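Local coordinates for protein transcriptional activator, putative, Baf family (Campylobacter jejuni, PDB 2NRH) that probably phosphorylates pantothenate with ATP, the first step of coenzyme A biosynthesis, as a homodimeric type III pantothenate kinase, at residues 24-27 with 28-32; 71-75 with 76-80; 90-93 with 94-98; 156-159 with 160-164. The protein carries 2 engineered substitutions. One frame throughout, in Å; residues are numbered along the deposited sequence.

Contact 1. Residues 24-27 with 28-32. Engineered in segment 24-27: N25 (natural residue Ser).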
loop_
_atom_site.group_PDB
_atom_site.type_symbol
_atom_site.label_atom_id
_atom_site.label_comp_id
_atom_site.label_asym_id
_atom_site.label_seq_id
_atom_site.Cartn_x
_atom_site.Cartn_y
_atom_site.Cartn_z
ATOM N N LEU B 24 -13.655 2.291 -22.940
ATOM C CA LEU B 24 -14.323 3.597 -22.786
ATOM C C LEU B 24 -14.336 4.081 -21.314
ATOM O O LEU B 24 -14.347 3.269 -20.391
ATOM C CB LEU B 24 -15.759 3.559 -23.330
ATOM C CG LEU B 24 -15.992 2.861 -24.657
ATOM C CD1 LEU B 24 -17.524 2.692 -24.890
ATOM C CD2 LEU B 24 -15.341 3.628 -25.781
ATOM N N ASN B 25 -14.392 5.389 -21.102
ATOM C CA ASN B 25 -14.613 5.873 -19.752
ATOM C C ASN B 25 -16.103 5.853 -19.499
ATOM O O ASN B 25 -16.840 5.414 -20.358
ATOM C CB ASN B 25 -13.978 7.241 -19.498
ATOM C CG ASN B 25 -14.608 8.353 -20.301
ATOM O OD1 ASN B 25 -15.816 8.352 -20.601
ATOM N ND2 ASN B 25 -13.789 9.327 -20.656
ATOM N N ILE B 26 -16.545 6.321 -18.340
ATOM C CA ILE B 26 -17.938 6.127 -17.955
ATOM C C ILE B 26 -18.922 7.051 -18.692
ATOM O O ILE B 26 -19.972 6.584 -19.093
ATOM C CB ILE B 26 -18.189 6.081 -16.374
ATOM C CG1 ILE B 26 -17.411 4.910 -15.687
ATOM C CG2 ILE B 26 -19.696 5.921 -16.048
ATOM C CD1 ILE B 26 -17.396 3.618 -16.498
ATOM N N ASP B 27 -18.562 8.326 -18.868
ATOM C CA ASP B 27 -19.253 9.247 -19.763
ATOM C C ASP B 27 -19.404 8.668 -21.173
ATOM O O ASP B 27 -20.520 8.604 -21.723
ATOM C CB ASP B 27 -18.498 10.577 -19.830
ATOM C CG ASP B 27 -18.551 11.373 -18.502
ATOM O OD1 ASP B 27 -19.439 11.073 -17.656
ATOM O OD2 ASP B 27 -17.698 12.307 -18.304
ATOM N N GLN B 28 -18.299 8.203 -21.751
ATOM C CA GLN B 28 -18.337 7.526 -23.055
ATOM C C GLN B 28 -19.275 6.323 -23.016
ATOM O O GLN B 28 -20.039 6.061 -23.981
ATOM C CB GLN B 28 -16.926 7.144 -23.543
ATOM C CG GLN B 28 -16.069 8.407 -23.981
ATOM C CD GLN B 28 -14.581 8.203 -23.900
ATOM O OE1 GLN B 28 -14.089 7.135 -23.498
ATOM N NE2 GLN B 28 -13.829 9.237 -24.265
ATOM N N PHE B 29 -19.239 5.585 -21.900
ATOM C CA PHE B 29 -19.990 4.368 -21.843
ATOM C C PHE B 29 -21.514 4.709 -21.850
ATOM O O PHE B 29 -22.352 4.028 -22.479
ATOM C CB PHE B 29 -19.626 3.553 -20.584
ATOM C CG PHE B 29 -20.599 2.403 -20.316
ATOM C CD1 PHE B 29 -20.515 1.233 -21.045
ATOM C CD2 PHE B 29 -21.602 2.535 -19.383
ATOM C CE1 PHE B 29 -21.378 0.200 -20.833
ATOM C CE2 PHE B 29 -22.517 1.474 -19.151
ATOM C CZ PHE B 29 -22.411 0.329 -19.872
ATOM N N LEU B 30 -21.852 5.762 -21.141
ATOM C CA LEU B 30 -23.247 6.112 -21.012
ATOM C C LEU B 30 -23.894 6.546 -22.366
ATOM O O LEU B 30 -25.115 6.449 -22.529
ATOM C CB LEU B 30 -23.409 7.172 -19.903
ATOM C CG LEU B 30 -23.079 6.658 -18.489
ATOM C CD1 LEU B 30 -22.902 7.790 -17.479
ATOM C CD2 LEU B 30 -24.136 5.689 -18.006
ATOM N N GLU B 31 -23.066 6.966 -23.327
ATOM C CA GLU B 31 -23.519 7.470 -24.640
ATOM C C GLU B 31 -23.417 6.437 -25.739
ATOM O O GLU B 31 -23.750 6.744 -26.881
ATOM C CB GLU B 31 -22.640 8.631 -25.130
ATOM C CG GLU B 31 -22.660 9.899 -24.298
ATOM C CD GLU B 31 -24.051 10.481 -24.155
ATOM O OE1 GLU B 31 -24.774 10.604 -25.186
ATOM O OE2 GLU B 31 -24.409 10.813 -23.005
ATOM N N PHE B 32 -22.874 5.265 -25.420
ATOM C CA PHE B 32 -22.658 4.196 -26.354
ATOM C C PHE B 32 -24.023 3.647 -26.764
ATOM O O PHE B 32 -24.932 3.474 -25.941
ATOM C CB PHE B 32 -21.811 3.137 -25.651
ATOM C CG PHE B 32 -21.321 2.001 -26.533
ATOM C CD1 PHE B 32 -20.269 2.174 -27.411
ATOM C CD2 PHE B 32 -21.883 0.721 -26.425
ATOM C CE1 PHE B 32 -19.788 1.101 -28.178
ATOM C CE2 PHE B 32 -21.418 -0.358 -27.209
ATOM C CZ PHE B 32 -20.370 -0.168 -28.074
#
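The backbone N of Q28 donates to N25 OD1 at 2.7 Å, the bond running almost straight out from the side-chain carbonyl with an N-H...O angle of 173°. N25 is an engineered residue (serine in nature), and as deposited it occupies the N-cap of the short helix 26-30. Its CG is wedged between the backbone N and the carbonyl carbon (chi1 66°), and this rotation turns OD1 back over the first turn. The return bond comes from the same pair: N25 N reaches Q28 OE1 at 3.0 Å, nearly linear at hydrogen, though the donor lies out of the plane of the amide that receives it. Two reciprocal bonds of this kind make a capping box, here closing the turn by which strand 21-25 passes into the helix. The two side chains cross at about a right angle, and their terminal amides stack, with planes 15° apart and Q28 CD 3.5 Å from N25 ND2. Inside the cap, F29 N donates to N25 O and L30 N to I26 O. Apolar contacts flank this polar framework: L24 CD1 approaches the F32 ring obliquely, 3.8 Å from F32 CD1, and I26 CG2 meets L30 CD1 at 4.0 Å. The F29 side chain leads away from the turn, into an apolar cluster with A13, F15, I8 and L51, while F32 also meets the ring of F15.

Contact 2. Residues 71-75 with 76-80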
loop_
_atom_site.group_PDB
_atom_site.type_symbol
_atom_site.label_atom_id
_atom_site.label_comp_id
_atom_site.label_asym_id
_atom_site.label_seq_id
_atom_site.Cartn_x
_atom_site.Cartn_y
_atom_site.Cartn_z
ATOM N N GLN B 71 -17.579 -12.997 1.512
ATOM C CA GLN B 71 -18.789 -12.174 1.419
ATOM C C GLN B 71 -18.730 -11.074 0.347
ATOM O O GLN B 71 -17.852 -10.229 0.344
ATOM C CB GLN B 71 -19.085 -11.519 2.774
ATOM C CG GLN B 71 -19.076 -12.474 3.975
ATOM C CD GLN B 71 -19.178 -11.727 5.302
ATOM O OE1 GLN B 71 -19.423 -10.498 5.343
ATOM N NE2 GLN B 71 -18.983 -12.457 6.404
ATOM N N GLY B 72 -19.684 -11.080 -0.544
ATOM C CA GLY B 72 -19.765 -10.035 -1.547
ATOM C C GLY B 72 -18.626 -9.990 -2.560
ATOM O O GLY B 72 -18.410 -8.952 -3.169
ATOM N N LEU B 73 -17.904 -11.102 -2.766
ATOM C CA LEU B 73 -16.800 -11.132 -3.752
ATOM C C LEU B 73 -17.199 -10.438 -5.083
ATOM O O LEU B 73 -18.317 -10.651 -5.588
ATOM C CB LEU B 73 -16.382 -12.577 -3.987
ATOM C CG LEU B 73 -15.152 -12.802 -4.881
ATOM C CD1 LEU B 73 -13.898 -11.978 -4.427
ATOM C CD2 LEU B 73 -14.870 -14.282 -4.890
ATOM N N GLY B 74 -16.340 -9.571 -5.626
ATOM C CA GLY B 74 -16.688 -8.819 -6.833
ATOM C C GLY B 74 -16.762 -9.743 -8.035
ATOM O O GLY B 74 -15.952 -10.674 -8.192
ATOM N N ILE B 75 -17.753 -9.508 -8.881
ATOM C CA ILE B 75 -17.925 -10.318 -10.114
ATOM C C ILE B 75 -16.700 -10.232 -11.011
ATOM O O ILE B 75 -16.374 -11.155 -11.785
ATOM C CB ILE B 75 -19.285 -9.968 -10.867
ATOM C CG1 ILE B 75 -19.574 -11.014 -11.959
ATOM C CG2 ILE B 75 -19.269 -8.568 -11.484
ATOM C CD1 ILE B 75 -19.204 -12.448 -11.562
ATOM N N ASP B 76 -16.016 -9.106 -10.935
ATOM C CA ASP B 76 -14.758 -8.988 -11.699
ATOM C C ASP B 76 -13.660 -9.974 -11.275
ATOM O O ASP B 76 -12.966 -10.549 -12.104
ATOM C CB ASP B 76 -14.248 -7.550 -11.683
ATOM C CG ASP B 76 -14.005 -7.024 -10.286
ATOM O OD1 ASP B 76 -14.597 -7.491 -9.246
ATOM O OD2 ASP B 76 -13.196 -6.083 -10.226
ATOM N N ARG B 77 -13.486 -10.148 -9.970
ATOM C CA ARG B 77 -12.558 -11.152 -9.420
ATOM C C ARG B 77 -13.047 -12.580 -9.715
ATOM O O ARG B 77 -12.252 -13.435 -10.081
ATOM C CB ARG B 77 -12.394 -10.916 -7.925
ATOM C CG ARG B 77 -11.765 -9.552 -7.682
ATOM C CD ARG B 77 -11.763 -9.119 -6.213
ATOM N NE ARG B 77 -10.984 -9.957 -5.326
ATOM C CZ ARG B 77 -11.024 -9.884 -3.999
ATOM N NH1 ARG B 77 -11.736 -8.954 -3.385
ATOM N NH2 ARG B 77 -10.279 -10.690 -3.272
ATOM N N ILE B 78 -14.343 -12.835 -9.559
ATOM C CA ILE B 78 -14.889 -14.123 -9.910
ATOM C C ILE B 78 -14.539 -14.492 -11.374
ATOM O O ILE B 78 -13.966 -15.548 -11.625
ATOM C CB ILE B 78 -16.431 -14.208 -9.632
ATOM C CG1 ILE B 78 -16.681 -14.281 -8.136
ATOM C CG2 ILE B 78 -17.044 -15.444 -10.336
ATOM C CD1 ILE B 78 -18.102 -14.049 -7.677
ATOM N N ALA B 79 -14.871 -13.598 -12.315
ATOM C CA ALA B 79 -14.643 -13.828 -13.716
ATOM C C ALA B 79 -13.169 -14.052 -14.058
ATOM O O ALA B 79 -12.859 -14.783 -15.009
ATOM C CB ALA B 79 -15.216 -12.646 -14.543
ATOM N N ALA B 80 -12.256 -13.407 -13.338
ATOM C CA ALA B 80 -10.805 -13.614 -13.597
ATOM C C ALA B 80 -10.285 -14.909 -13.013
ATOM O O ALA B 80 -9.282 -15.443 -13.516
ATOM C CB ALA B 80 -9.961 -12.470 -13.081
HETATM O O HOH W 1 -14.637 -7.379 -3.815
#
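Residues 71-74 approach as an irregular loop, and the chain coils into helix 75-81 at I75, leaving G74 at the N-cap. The first turn closes when I78 N donates to G74 O at 3.0 Å, nearly straight and in the carbonyl plane; A79 N follows on I75 O at 2.9 Å. Beside this start L73 has CG anti to the backbone N (chi1 -174°), which brings the branched end over to the helix, where its two methyls meet different partners. L73 CD1 sits over the centre of the R77 guanidinium, 3.6 Å above its plane, and L73 CD2 meets I78 CG1 at 3.7 Å. The sequence G74-I75-D76-R77 is the predicted substrate-binding motif of type III pantothenate kinases, with D76 the predicted proton acceptor. D76 holds its carboxylate folded back beside the cap, D76 OD1 lying 3.5 Å from G74 CA. The rotation of the guanidinium is held in part by a salt bridge from NH2 to D99 and a hydrogen bond from NH1 to Y70 OH, Y70 being another predicted substrate ligand. A water weakly links G74 N with R77 NH1. On another side of the turn, I75 CD1 packs across I78 CB at 3.8 Å, and I75 also touches I41 of strand 38-42.

Contact 3. Residues 90-93 with 94-98. With SO4 (sulfate ion), chain D.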
loop_
_atom_site.group_PDB
_atom_site.type_symbol
_atom_site.label_atom_id
_atom_site.label_comp_id
_atom_site.label_asym_id
_atom_site.label_seq_id
_atom_site.Cartn_x
_atom_site.Cartn_y
_atom_site.Cartn_z
ATOM N N VAL B 90 -3.980 -12.415 -9.789
ATOM C CA VAL B 90 -3.601 -11.038 -9.447
ATOM C C VAL B 90 -4.118 -10.154 -10.557
ATOM O O VAL B 90 -3.746 -10.335 -11.698
ATOM C CB VAL B 90 -2.059 -10.885 -9.258
ATOM C CG1 VAL B 90 -1.679 -9.460 -8.681
ATOM C CG2 VAL B 90 -1.528 -11.942 -8.270
ATOM N N ASP B 91 -5.049 -9.257 -10.227
ATOM C CA ASP B 91 -5.540 -8.238 -11.150
ATOM C C ASP B 91 -4.996 -6.907 -10.630
ATOM O O ASP B 91 -5.408 -6.377 -9.562
ATOM C CB ASP B 91 -7.055 -8.209 -11.182
ATOM C CG ASP B 91 -7.612 -7.335 -12.295
ATOM O OD1 ASP B 91 -6.835 -6.764 -13.090
ATOM O OD2 ASP B 91 -8.878 -7.229 -12.399
ATOM N N ALA B 92 -4.059 -6.378 -11.399
ATOM C CA ALA B 92 -3.324 -5.182 -11.036
ATOM C C ALA B 92 -3.784 -3.978 -11.909
ATOM O O ALA B 92 -3.288 -3.746 -13.020
ATOM C CB ALA B 92 -1.826 -5.446 -11.114
ATOM N N GLY B 93 -4.777 -3.257 -11.379
ATOM C CA GLY B 93 -5.265 -1.996 -11.960
ATOM C C GLY B 93 -5.303 -0.939 -10.869
ATOM O O GLY B 93 -4.321 -0.750 -10.140
ATOM N N SER B 94 -6.459 -0.289 -10.743
ATOM C CA SER B 94 -6.735 0.752 -9.758
ATOM C C SER B 94 -6.553 0.249 -8.373
ATOM O O SER B 94 -6.241 1.001 -7.472
ATOM C CB SER B 94 -8.198 1.158 -9.821
ATOM O OG SER B 94 -8.537 1.364 -11.147
ATOM N N ALA B 95 -6.876 -1.018 -8.218
ATOM C CA ALA B 95 -6.658 -1.762 -7.002
ATOM C C ALA B 95 -5.891 -2.992 -7.466
ATOM O O ALA B 95 -5.885 -3.315 -8.652
ATOM C CB ALA B 95 -8.014 -2.160 -6.377
ATOM N N ILE B 96 -5.213 -3.632 -6.549
ATOM C CA ILE B 96 -4.532 -4.908 -6.768
ATOM C C ILE B 96 -5.283 -5.948 -5.897
ATOM O O ILE B 96 -5.342 -5.833 -4.688
ATOM C CB ILE B 96 -3.034 -4.774 -6.390
ATOM C CG1 ILE B 96 -2.340 -3.877 -7.429
ATOM C CG2 ILE B 96 -2.307 -6.128 -6.295
ATOM C CD1 ILE B 96 -0.847 -3.577 -7.110
ATOM N N THR B 97 -5.950 -6.893 -6.542
ATOM C CA THR B 97 -6.599 -7.996 -5.805
ATOM C C THR B 97 -5.846 -9.290 -6.069
ATOM O O THR B 97 -5.425 -9.543 -7.184
ATOM C CB THR B 97 -8.058 -8.133 -6.191
ATOM O OG1 THR B 97 -8.133 -8.424 -7.598
ATOM C CG2 THR B 97 -8.760 -6.815 -5.882
ATOM N N ILE B 98 -5.596 -10.044 -5.003
ATOM C CA ILE B 98 -4.877 -11.326 -5.073
ATOM C C ILE B 98 -5.818 -12.419 -4.584
ATOM O O ILE B 98 -6.252 -12.420 -3.454
ATOM C CB ILE B 98 -3.567 -11.289 -4.229
ATOM C CG1 ILE B 98 -2.614 -10.203 -4.693
ATOM C CG2 ILE B 98 -2.781 -12.590 -4.381
ATOM C CD1 ILE B 98 -2.632 -8.940 -3.906
HETATM S S SO4 D . -11.798 0.404 -12.782
HETATM O O1 SO4 D . -10.522 -0.310 -12.734
HETATM O O2 SO4 D . -11.501 1.802 -12.456
HETATM O O3 SO4 D . -12.342 0.317 -14.131
HETATM O O4 SO4 D . -12.744 -0.159 -11.795
#
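A tight beta hairpin, strands 87-92 and 95-102 joined through G93 and S94, presents two predicted ligands of the kinase site: D91 for the monovalent cation and S94 for ATP. The strand segments run antiparallel, their axes 4.8 Å apart at closest approach. D91 and T97 form the hydrogen-bonded pair, D91 N to T97 O and T97 N to D91 O each spanning 3.1 Å, and G93 N to A95 O closes the loop at 2.9 Å. S94 turns its OG anti to its own carbonyl carbon (chi1 -47°), out from the turn, and donates to O1 of a sulfate at 3.0 Å. The sulfate probably came from the crystallisation liquor, but its place beside S94 is consistent with a site where ATP phosphates could bind. D91 and T97 share one face of the sheet, where D91 CB lies 3.7 Å from T97 OG1 and the T97 side chain comes near R77. V90, A92, I96 and I98 project from the other face. There V90 runs alongside both isoleucines, its CG1 4.1 Å from I96 CG2 and its CG2 as far from I98 CG1, while I96 CG1 packs on A92 CB at 4.0 Å. This apolar face is covered by I158 and I162 of helix 146-165; strand 171-174 flanks the hairpin beside V90, and strand 105-113 beside I96.

Contact 4. Residues 156-159 with 160-164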
loop_
_atom_site.group_PDB
_atom_site.type_symbol
_atom_site.label_atom_id
_atom_site.label_comp_id
_atom_site.label_asym_id
_atom_site.label_seq_id
_atom_site.Cartn_x
_atom_site.Cartn_y
_atom_site.Cartn_z
ATOM N N LYS B 156 8.312 -3.971 -3.672
ATOM C CA LYS B 156 8.722 -5.144 -2.910
ATOM C C LYS B 156 7.669 -5.668 -1.980
ATOM O O LYS B 156 7.621 -6.889 -1.757
ATOM C CB LYS B 156 10.029 -4.944 -2.134
ATOM C CG LYS B 156 10.876 -6.231 -2.265
ATOM C CD LYS B 156 11.729 -6.570 -1.099
ATOM C CE LYS B 156 12.592 -7.754 -1.498
ATOM N NZ LYS B 156 13.726 -7.943 -0.502
ATOM N N GLY B 157 6.869 -4.754 -1.417
ATOM C CA GLY B 157 5.693 -5.092 -0.649
ATOM C C GLY B 157 4.718 -5.976 -1.416
ATOM O O GLY B 157 4.224 -6.962 -0.874
ATOM N N ILE B 158 4.439 -5.620 -2.667
ATOM C CA ILE B 158 3.615 -6.439 -3.573
ATOM C C ILE B 158 4.317 -7.737 -3.961
ATOM O O ILE B 158 3.680 -8.773 -4.016
ATOM C CB ILE B 158 3.238 -5.678 -4.918
ATOM C CG1 ILE B 158 2.443 -4.406 -4.656
ATOM C CG2 ILE B 158 2.385 -6.502 -5.793
ATOM C CD1 ILE B 158 2.504 -3.482 -5.814
ATOM N N TYR B 159 5.607 -7.671 -4.296
ATOM C CA TYR B 159 6.371 -8.868 -4.601
ATOM C C TYR B 159 6.314 -9.891 -3.450
ATOM O O TYR B 159 6.046 -11.041 -3.673
ATOM C CB TYR B 159 7.841 -8.542 -4.971
ATOM C CG TYR B 159 8.674 -9.803 -5.145
ATOM C CD1 TYR B 159 8.702 -10.479 -6.372
ATOM C CD2 TYR B 159 9.381 -10.364 -4.066
ATOM C CE1 TYR B 159 9.447 -11.669 -6.537
ATOM C CE2 TYR B 159 10.105 -11.565 -4.215
ATOM C CZ TYR B 159 10.136 -12.199 -5.456
ATOM O OH TYR B 159 10.887 -13.357 -5.630
ATOM N N LEU B 160 6.555 -9.471 -2.218
ATOM C CA LEU B 160 6.548 -10.430 -1.124
ATOM C C LEU B 160 5.177 -10.959 -0.768
ATOM O O LEU B 160 5.051 -12.164 -0.501
ATOM C CB LEU B 160 7.253 -9.892 0.130
ATOM C CG LEU B 160 8.749 -9.536 0.089
ATOM C CD1 LEU B 160 9.143 -8.800 1.345
ATOM C CD2 LEU B 160 9.567 -10.807 -0.101
ATOM N N LEU B 161 4.150 -10.097 -0.751
ATOM C CA LEU B 161 2.785 -10.599 -0.568
ATOM C C LEU B 161 2.418 -11.622 -1.611
ATOM O O LEU B 161 1.828 -12.647 -1.279
ATOM C CB LEU B 161 1.730 -9.496 -0.550
ATOM C CG LEU B 161 1.706 -8.786 0.784
ATOM C CD1 LEU B 161 1.245 -7.370 0.527
ATOM C CD2 LEU B 161 0.831 -9.545 1.833
ATOM N N ILE B 162 2.747 -11.378 -2.863
ATOM C CA ILE B 162 2.367 -12.363 -3.847
ATOM C C ILE B 162 3.164 -13.676 -3.761
ATOM O O ILE B 162 2.603 -14.740 -4.020
ATOM C CB ILE B 162 2.446 -11.837 -5.247
ATOM C CG1 ILE B 162 1.355 -10.781 -5.479
ATOM C CG2 ILE B 162 2.382 -13.001 -6.240
ATOM C CD1 ILE B 162 1.702 -9.869 -6.636
ATOM N N LYS B 163 4.447 -13.577 -3.395
ATOM C CA LYS B 163 5.328 -14.730 -3.246
ATOM C C LYS B 163 4.818 -15.628 -2.127
ATOM O O LYS B 163 4.753 -16.833 -2.264
ATOM C CB LYS B 163 6.782 -14.305 -2.939
ATOM C CG LYS B 163 7.838 -15.277 -3.510
ATOM C CD LYS B 163 8.993 -15.533 -2.567
ATOM C CE LYS B 163 10.096 -14.495 -2.700
ATOM N NZ LYS B 163 11.393 -15.069 -3.232
ATOM N N ASP B 164 4.448 -15.006 -1.033
ATOM C CA ASP B 164 3.950 -15.710 0.115
ATOM C C ASP B 164 2.614 -16.425 -0.183
ATOM O O ASP B 164 2.389 -17.537 0.290
ATOM C CB ASP B 164 3.774 -14.692 1.242
ATOM C CG ASP B 164 3.216 -15.288 2.474
ATOM O OD1 ASP B 164 3.947 -16.007 3.178
ATOM O OD2 ASP B 164 2.044 -15.030 2.769
#
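Two successive turns within the long helix 146-165 make up this contact, a local i to i+4 arrangement on a helix that backs onto the sheet of strands 87-92, 95-102, 105-113 and 171-174 and also meets the second subunit. Backbone bonds carry the regular ladder, from L160 N to K156 O at 2.8 Å through K163 N to Y159 O. One turn apart, I158 and I162 lie side by side and point the same way, with I158 CG2 3.5 Å from I162 CD1. Together they form an apolar ridge toward the sheet, I158 reaching L112 and I162 reaching L171 and F173. Y159 sends its ring along a different side of the helix, CG anti to the backbone N (chi1 174°), and there the aliphatic end of K163 comes obliquely upon it, K163 CE 3.3 Å from Y159 CE2. The lysine chain bends repeatedly so that K163 NZ swings round to donate to Y159 OH at 3.0 Å. The same ring stacks on F185. L160 CD2 approaches Y159 CD2 at 4.0 Å, and L160 CD1 sits 4.2 Å from K156 CD. The ammonium of K156 pairs with D164 of the second subunit, while L161 packs on G157 of that subunit. The chemistry thus divides round the helix: methyls face the sheet, charge pairing helps join the homodimer, and the K163 ammonium probably polarises the tyrosine hydroxyl.

Overall arrangement
The four contacts follow one another along the chain without interleaving. Contact 1 follows the outermost strand, 21-25, of the first five-stranded sheet, its centre about 23 Å from those of contacts 2 and 3 and about 35 Å from that of contact 4, on the opposite side of the chain's centre. Contacts 2 and 3 touch, with centres about 12 Å apart, which brings predicted substrate, cation and ATP ligands close together, probably in the cleft between the two sheets. Contacts 3 and 4 have centres about 13 Å apart and touch, joining the hairpin of the second sheet to helix 146-165. This paired-sheet plan fits the actin-like ATPase fold, with a dimer surface behind one sheet.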